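Side-chain contacts in 2-polyprenyl-6-methoxyphenol hydroxylase-like FAD-dependent oxidoreductase (Streptomyces sp. NRRL 11266, PDB 6UI5), which binds flavin-adenine dinucleotide and belongs to the FAD-dependent oxidoreductases with a Rossmann-type FAD-binding domain and a thioredoxin-like C-terminal region: residues D77-L80 / A81-V85; G399-L402 / L403-L407; D434-G437 / D438-Q442. All blocks are in the same frame, centred on the assembly; numbering follows the deposited sequence.

Contact 1 (D77-L80 / A81-V85); sequences DLRL and AFEKV
R79 and E83 meet because their side chains leave the backbone in different ways: R79 has CG anti to its N (chi1 -180°) and runs extended to NE, whereas E83 places CG between its N and carbonyl carbon (chi1 62°) and bends at chi2 (-90°), turning its carboxylate back toward the strand. The two chains cross at about a right angle, and the carboxylate carbon of E83 lies in the guanidinium plane at the edge. One nitrogen does the gripping: R79 NH2 donates to E83 OE2 at 2.9 Å, on the syn lone pair of that oxygen. The salt bridge also includes E83 OE1, modelled only 2.4 Å from R79 NH2, a spacing too short to interpret in detail. A81 comes obliquely to the arginine end, its CA 3.3 Å from R79 NH1.

Between the two charged residues the backbone turns sharply. A81 is the centre of an inverse gamma turn, closed by a weak bond from F82 N to L80 O (2.6 Å), and the 3-10 segment 82-84 follows, with K84 N bonded to A81 O at 3.2 Å. L80 pairs with V73 of the neighbouring strand 69-75, while its side chain and that of F82 pack against helix 369-379, on N372 and A376 respectively.

R79 has a second anionic partner, since its NE forms a salt bridge with E72. Held by carboxylates at NE and NH2, the guanidinium is restrained in rotation, and the two acids probably stabilise its positive charge at this surface turn.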
loop_
_atom_site.group_PDB
_atom_site.type_symbol
_atom_site.label_atom_id
_atom_site.label_comp_id
_atom_site.label_asym_id
_atom_site.label_seq_id
_atom_site.Cartn_x
_atom_site.Cartn_y
_atom_site.Cartn_z
ATOM N N ASP A 77 -1.830 -1.098 13.766
ATOM C CA ASP A 77 -2.886 -1.558 14.661
ATOM C C ASP A 77 -4.013 -2.250 13.909
ATOM O O ASP A 77 -5.093 -2.449 14.477
ATOM C CB ASP A 77 -3.437 -0.389 15.486
ATOM C CG ASP A 77 -4.101 0.665 14.628
ATOM O OD1 ASP A 77 -3.375 1.471 14.010
ATOM O OD2 ASP A 77 -5.349 0.683 14.569
ATOM N N LEU A 78 -3.791 -2.614 12.650
ATOM C CA LEU A 78 -4.747 -3.396 11.881
ATOM C C LEU A 78 -4.433 -4.884 12.008
ATOM O O LEU A 78 -3.320 -5.281 12.354
ATOM C CB LEU A 78 -4.716 -3.002 10.406
ATOM C CG LEU A 78 -4.945 -1.525 10.118
ATOM C CD1 LEU A 78 -5.084 -1.278 8.609
ATOM C CD2 LEU A 78 -6.163 -1.020 10.885
ATOM N N ARG A 79 -5.432 -5.706 11.700
ATOM C CA ARG A 79 -5.299 -7.152 11.732
ATOM C C ARG A 79 -4.773 -7.669 10.410
ATOM O O ARG A 79 -5.201 -7.209 9.356
ATOM C CB ARG A 79 -6.645 -7.814 12.000
ATOM C CG ARG A 79 -6.533 -9.299 12.040
ATOM C CD ARG A 79 -7.872 -9.996 12.136
ATOM N NE ARG A 79 -7.644 -11.429 12.089
ATOM C CZ ARG A 79 -7.566 -12.147 10.975
ATOM N NH1 ARG A 79 -7.730 -11.588 9.777
ATOM N NH2 ARG A 79 -7.338 -13.445 11.071
ATOM N N LEU A 80 -3.885 -8.663 10.465
ATOM C CA LEU A 80 -3.433 -9.377 9.274
ATOM C C LEU A 80 -3.958 -10.809 9.291
ATOM O O LEU A 80 -3.783 -11.528 10.282
ATOM C CB LEU A 80 -1.910 -9.392 9.170
ATOM C CG LEU A 80 -1.221 -8.054 8.978
ATOM C CD1 LEU A 80 0.278 -8.246 9.098
ATOM C CD2 LEU A 80 -1.570 -7.530 7.621
ATOM N N ALA A 81 -4.598 -11.219 8.185
ATOM C CA ALA A 81 -5.132 -12.576 8.022
ATOM C C ALA A 81 -3.983 -13.588 7.989
ATOM O O ALA A 81 -3.561 -14.082 6.941
ATOM C CB ALA A 81 -5.984 -12.670 6.755
ATOM N N PHE A 82 -3.458 -13.899 9.173
ATOM C CA PHE A 82 -2.323 -14.808 9.238
ATOM C C PHE A 82 -2.719 -16.242 8.905
ATOM O O PHE A 82 -1.859 -17.027 8.493
ATOM C CB PHE A 82 -1.671 -14.726 10.625
ATOM C CG PHE A 82 -0.425 -15.580 10.780
ATOM C CD1 PHE A 82 0.777 -15.206 10.187
ATOM C CD2 PHE A 82 -0.456 -16.752 11.526
ATOM C CE1 PHE A 82 1.929 -15.999 10.341
ATOM C CE2 PHE A 82 0.693 -17.540 11.687
ATOM C CZ PHE A 82 1.878 -17.163 11.096
ATOM N N GLU A 83 -3.999 -16.593 9.065
ATOM C CA GLU A 83 -4.505 -17.918 8.707
ATOM C C GLU A 83 -4.341 -18.239 7.221
ATOM O O GLU A 83 -4.500 -19.401 6.835
ATOM C CB GLU A 83 -5.986 -18.028 9.103
ATOM C CG GLU A 83 -6.921 -17.043 8.385
ATOM C CD GLU A 83 -7.089 -15.715 9.123
ATOM O OE1 GLU A 83 -6.438 -15.513 10.178
ATOM O OE2 GLU A 83 -7.876 -14.867 8.644
ATOM N N LYS A 84 -4.045 -17.247 6.385
ATOM C CA LYS A 84 -3.821 -17.455 4.961
ATOM C C LYS A 84 -2.372 -17.812 4.642
ATOM O O LYS A 84 -2.056 -18.117 3.492
ATOM C CB LYS A 84 -4.248 -16.202 4.173
ATOM C CG LYS A 84 -5.687 -15.731 4.447
ATOM C CD LYS A 84 -6.636 -15.971 3.270
ATOM C CE LYS A 84 -6.996 -17.453 3.081
ATOM N NZ LYS A 84 -7.706 -17.708 1.776
ATOM N N VAL A 85 -1.488 -17.794 5.622
ATOM C CA VAL A 85 -0.090 -18.143 5.394
ATOM C C VAL A 85 0.025 -19.660 5.299
ATOM O O VAL A 85 -0.672 -20.397 6.004
ATOM C CB VAL A 85 0.799 -17.554 6.513
ATOM C CG1 VAL A 85 2.255 -17.996 6.376
ATOM C CG2 VAL A 85 0.712 -16.037 6.494
#

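Contact 2 (G399-L402 / L403-L407); sequences GDRL and LGRRL
L402 and L407 form the apolar, buried side of this loop, their CD2 methyls 4.2 Å apart, with L402 also resting on P463 and L407 on L466 and L468 of strand 465-468. The backbone between is a type II beta turn from L402 to R405, closed by R405 N to L402 O at 3.2 Å; G404, with its positive phi, occupies the third position.

D400 adds an Asx turn, its OD1 accepting from L402 N at 3.0 Å from above the carboxylate plane. Its other oxygen, OD2, bonds to H477 and lies 3.5 Å from L403 CD1.

The more open side is polar, where R401 is exposed and a water joins the loop. That water donates to D400 O and L403 O and accepts from R405 NE at 3.1 Å, bridging the two halves. Beside it R401, bent at chi2 and chi3 (-87° and 129°), brings its guanidinium to R405, whose NH1 sits over the centre of one face, 3.1 Å above the plane. The two planes are 63° apart. R401 NH2 and R405 NH2 are modelled 2.9 Å from each other; both are donors and neither bonds to the other, so the exact spacing is doubtful.

E377 probably accounts for this pairing of arginines, for its two carboxylate oxygens make separate salt bridges, OE1 with R401 and OE2 with R405. Its negative charge probably offsets both cations and ties the loop to helix 369-379.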
loop_
_atom_site.group_PDB
_atom_site.type_symbol
_atom_site.label_atom_id
_atom_site.label_comp_id
_atom_site.label_asym_id
_atom_site.label_seq_id
_atom_site.Cartn_x
_atom_site.Cartn_y
_atom_site.Cartn_z
ATOM N N GLY A 399 3.249 -20.745 -8.848
ATOM C CA GLY A 399 3.704 -20.136 -7.613
ATOM C C GLY A 399 4.039 -21.194 -6.569
ATOM O O GLY A 399 3.151 -21.950 -6.129
ATOM N N ASP A 400 5.309 -21.260 -6.163
ATOM C CA ASP A 400 5.800 -22.228 -5.189
ATOM C C ASP A 400 6.015 -21.518 -3.858
ATOM O O ASP A 400 6.776 -20.549 -3.781
ATOM C CB ASP A 400 7.101 -22.867 -5.681
ATOM C CG ASP A 400 7.561 -24.034 -4.816
ATOM O OD1 ASP A 400 6.937 -24.318 -3.774
ATOM O OD2 ASP A 400 8.577 -24.659 -5.178
ATOM N N ARG A 401 5.359 -22.015 -2.814
ATOM C CA ARG A 401 5.400 -21.430 -1.484
ATOM C C ARG A 401 6.418 -22.102 -0.577
ATOM O O ARG A 401 6.492 -21.773 0.613
ATOM C CB ARG A 401 4.007 -21.498 -0.856
ATOM C CG ARG A 401 3.073 -20.425 -1.406
ATOM C CD ARG A 401 3.230 -19.140 -0.621
ATOM N NE ARG A 401 3.451 -17.935 -1.421
ATOM C CZ ARG A 401 3.908 -16.794 -0.917
ATOM N NH1 ARG A 401 4.094 -15.731 -1.706
ATOM N NH2 ARG A 401 4.185 -16.695 0.389
ATOM N N LEU A 402 7.191 -23.048 -1.101
ATOM C CA LEU A 402 8.156 -23.782 -0.293
ATOM C C LEU A 402 9.602 -23.452 -0.626
ATOM O O LEU A 402 10.431 -23.363 0.291
ATOM C CB LEU A 402 7.924 -25.296 -0.440
ATOM C CG LEU A 402 6.538 -25.775 0.013
ATOM C CD1 LEU A 402 6.334 -27.250 -0.247
ATOM C CD2 LEU A 402 6.245 -25.457 1.491
ATOM N N LEU A 403 9.927 -23.265 -1.911
ATOM C CA LEU A 403 11.302 -22.965 -2.302
ATOM C C LEU A 403 11.783 -21.680 -1.651
ATOM O O LEU A 403 11.067 -20.671 -1.616
ATOM C CB LEU A 403 11.430 -22.836 -3.818
ATOM C CG LEU A 403 11.986 -24.033 -4.596
ATOM C CD1 LEU A 403 11.857 -23.777 -6.078
ATOM C CD2 LEU A 403 13.436 -24.337 -4.254
ATOM N N GLY A 404 13.016 -21.724 -1.157
ATOM C CA GLY A 404 13.639 -20.571 -0.545
ATOM C C GLY A 404 13.126 -20.237 0.827
ATOM O O GLY A 404 13.365 -19.116 1.291
ATOM N N ARG A 405 12.387 -21.147 1.474
ATOM C CA ARG A 405 11.805 -20.893 2.790
ATOM C C ARG A 405 11.966 -22.081 3.708
ATOM O O ARG A 405 12.083 -23.224 3.267
ATOM C CB ARG A 405 10.319 -20.546 2.709
ATOM C CG ARG A 405 10.183 -19.340 1.848
ATOM C CD ARG A 405 8.961 -18.567 2.019
ATOM N NE ARG A 405 8.429 -18.339 0.680
ATOM C CZ ARG A 405 7.457 -17.492 0.393
ATOM N NH1 ARG A 405 7.031 -17.361 -0.871
ATOM N NH2 ARG A 405 6.929 -16.750 1.364
ATOM N N ARG A 406 11.986 -21.790 4.996
ATOM C CA ARG A 406 11.952 -22.854 5.981
ATOM C C ARG A 406 10.557 -23.470 5.993
ATOM O O ARG A 406 9.546 -22.777 5.852
ATOM C CB ARG A 406 12.343 -22.317 7.375
ATOM C CG ARG A 406 13.860 -21.935 7.528
ATOM C CD ARG A 406 14.118 -21.200 8.846
ATOM N NE ARG A 406 12.921 -20.433 9.123
ATOM C CZ ARG A 406 12.805 -19.142 8.905
ATOM N NH1 ARG A 406 13.856 -18.454 8.467
ATOM N NH2 ARG A 406 11.643 -18.542 9.146
ATOM N N LEU A 407 10.510 -24.782 6.167
ATOM C CA LEU A 407 9.273 -25.532 6.086
ATOM C C LEU A 407 8.291 -25.190 7.220
ATOM O O LEU A 407 8.682 -24.663 8.275
ATOM C CB LEU A 407 9.598 -27.016 6.128
ATOM C CG LEU A 407 10.192 -27.530 4.830
ATOM C CD1 LEU A 407 10.695 -28.936 5.092
ATOM C CD2 LEU A 407 9.091 -27.530 3.741
HETATM O O HOH W 1 9.056 -19.367 -2.225
#

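Contact 3 (D434-G437 / D438-Q442); sequences DLSG and DASAQ
S436 OG is gripped from three directions: it accepts from D438 N and from S440 N, each at 3.1 Å with an N-H...O angle of 165°, and donates to D434 OD1 at 2.7 Å. The hydroxyl reaches this central place because chi1 of 61° sets OG in the crowded position between its own N and carbonyl carbon, facing the returning chain.

D434 OD1 also accepts from S436 N at 2.9 Å, which makes an Asx turn at the end of strand 430-434. Both serine donors approach from the same face of the carboxylate plane, OG on the syn side and N on the anti side. This strand belongs to the mixed sheet of the C-terminal thioredoxin-like region, and the turn starts the loop running on to strand 451-455.

The second aspartate oxygen serves the far limb of the loop. A441 N donates to D434 OD2 at 3.1 Å, coming from above the carboxylate plane, 53° out of it, while the A441 methyl packs alongside, its CB 3.4 Å from D434 CG. NH1 of R455, on the adjoining strand, forms a salt bridge with D434 OD2 and a hydrogen bond with A441 O.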
loop_
_atom_site.group_PDB
_atom_site.type_symbol
_atom_site.label_atom_id
_atom_site.label_comp_id
_atom_site.label_asym_id
_atom_site.label_seq_id
_atom_site.Cartn_x
_atom_site.Cartn_y
_atom_site.Cartn_z
ATOM N N ASP A 434 13.456 -37.334 2.762
ATOM C CA ASP A 434 12.805 -38.337 1.912
ATOM C C ASP A 434 11.528 -38.734 2.638
ATOM O O ASP A 434 11.543 -39.587 3.520
ATOM C CB ASP A 434 13.725 -39.532 1.646
ATOM C CG ASP A 434 13.022 -40.704 0.910
ATOM O OD1 ASP A 434 11.848 -40.595 0.467
ATOM O OD2 ASP A 434 13.673 -41.767 0.760
ATOM N N LEU A 435 10.424 -38.077 2.283
ATOM C CA LEU A 435 9.103 -38.370 2.830
ATOM C C LEU A 435 8.344 -39.464 2.036
ATOM O O LEU A 435 7.100 -39.540 2.103
ATOM C CB LEU A 435 8.270 -37.086 2.891
ATOM C CG LEU A 435 8.937 -35.828 3.473
ATOM C CD1 LEU A 435 7.984 -34.631 3.549
ATOM C CD2 LEU A 435 9.544 -36.101 4.846
ATOM N N SER A 436 9.050 -40.335 1.303
ATOM C CA SER A 436 8.345 -41.323 0.491
ATOM C C SER A 436 7.603 -42.322 1.356
ATOM O O SER A 436 6.510 -42.770 0.997
ATOM C CB SER A 436 9.314 -42.067 -0.416
ATOM O OG SER A 436 10.274 -42.768 0.354
ATOM N N GLY A 437 8.185 -42.689 2.492
ATOM C CA GLY A 437 7.713 -43.809 3.271
ATOM C C GLY A 437 8.371 -45.131 2.938
ATOM O O GLY A 437 8.144 -46.110 3.661
ATOM N N ASP A 438 9.199 -45.186 1.881
ATOM C CA ASP A 438 9.841 -46.423 1.435
ATOM C C ASP A 438 11.350 -46.309 1.302
ATOM O O ASP A 438 11.986 -47.282 0.878
ATOM C CB ASP A 438 9.305 -46.872 0.065
ATOM C CG ASP A 438 7.820 -46.732 -0.058
ATOM O OD1 ASP A 438 7.105 -47.270 0.817
ATOM O OD2 ASP A 438 7.374 -46.088 -1.039
ATOM N N ALA A 439 11.929 -45.150 1.607
ATOM C CA ALA A 439 13.307 -44.835 1.237
ATOM C C ALA A 439 13.508 -44.960 -0.278
ATOM O O ALA A 439 14.528 -45.469 -0.751
ATOM C CB ALA A 439 14.313 -45.693 2.007
ATOM N N SER A 440 12.523 -44.466 -1.040
ATOM C CA SER A 440 12.550 -44.453 -2.501
ATOM C C SER A 440 13.480 -43.385 -3.083
ATOM O O SER A 440 13.691 -43.380 -4.302
ATOM C CB SER A 440 11.136 -44.216 -3.042
ATOM O OG SER A 440 10.157 -44.896 -2.272
ATOM N N ALA A 441 14.011 -42.467 -2.275
ATOM C CA ALA A 441 14.824 -41.386 -2.818
ATOM C C ALA A 441 16.257 -41.870 -2.998
ATOM O O ALA A 441 16.775 -42.629 -2.173
ATOM C CB ALA A 441 14.776 -40.155 -1.919
ATOM N N GLN A 442 16.887 -41.461 -4.095
ATOM C CA GLN A 442 18.269 -41.844 -4.368
ATOM C C GLN A 442 19.159 -40.756 -3.794
ATOM O O GLN A 442 19.163 -39.629 -4.297
ATOM C CB GLN A 442 18.522 -42.023 -5.866
ATOM C CG GLN A 442 20.002 -42.251 -6.218
ATOM C CD GLN A 442 20.342 -41.774 -7.625
ATOM O OE1 GLN A 442 21.394 -41.169 -7.850
ATOM N NE2 GLN A 442 19.447 -42.045 -8.582
#

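Along the chain the three contacts come in series, without nesting or crossing. Contact 1 turns the chain out of edge strand 78-80, in the FAD-binding part of the protein, and sets it against helix 369-379. That same helix supplies E377 to contact 2, which makes a turn late in the loop between that helix and strand 411-414; the centres of contacts 1 and 2 are 19 Å apart, and their nearest atoms about 6 Å. Contact 3 follows strand 430-434 and curls the start of the loop to strand 451-455. Contacts 2 and 3, with centres 20 Å apart, both reach strand 465-468, through L407 on one side and through L435 and A441 on the other.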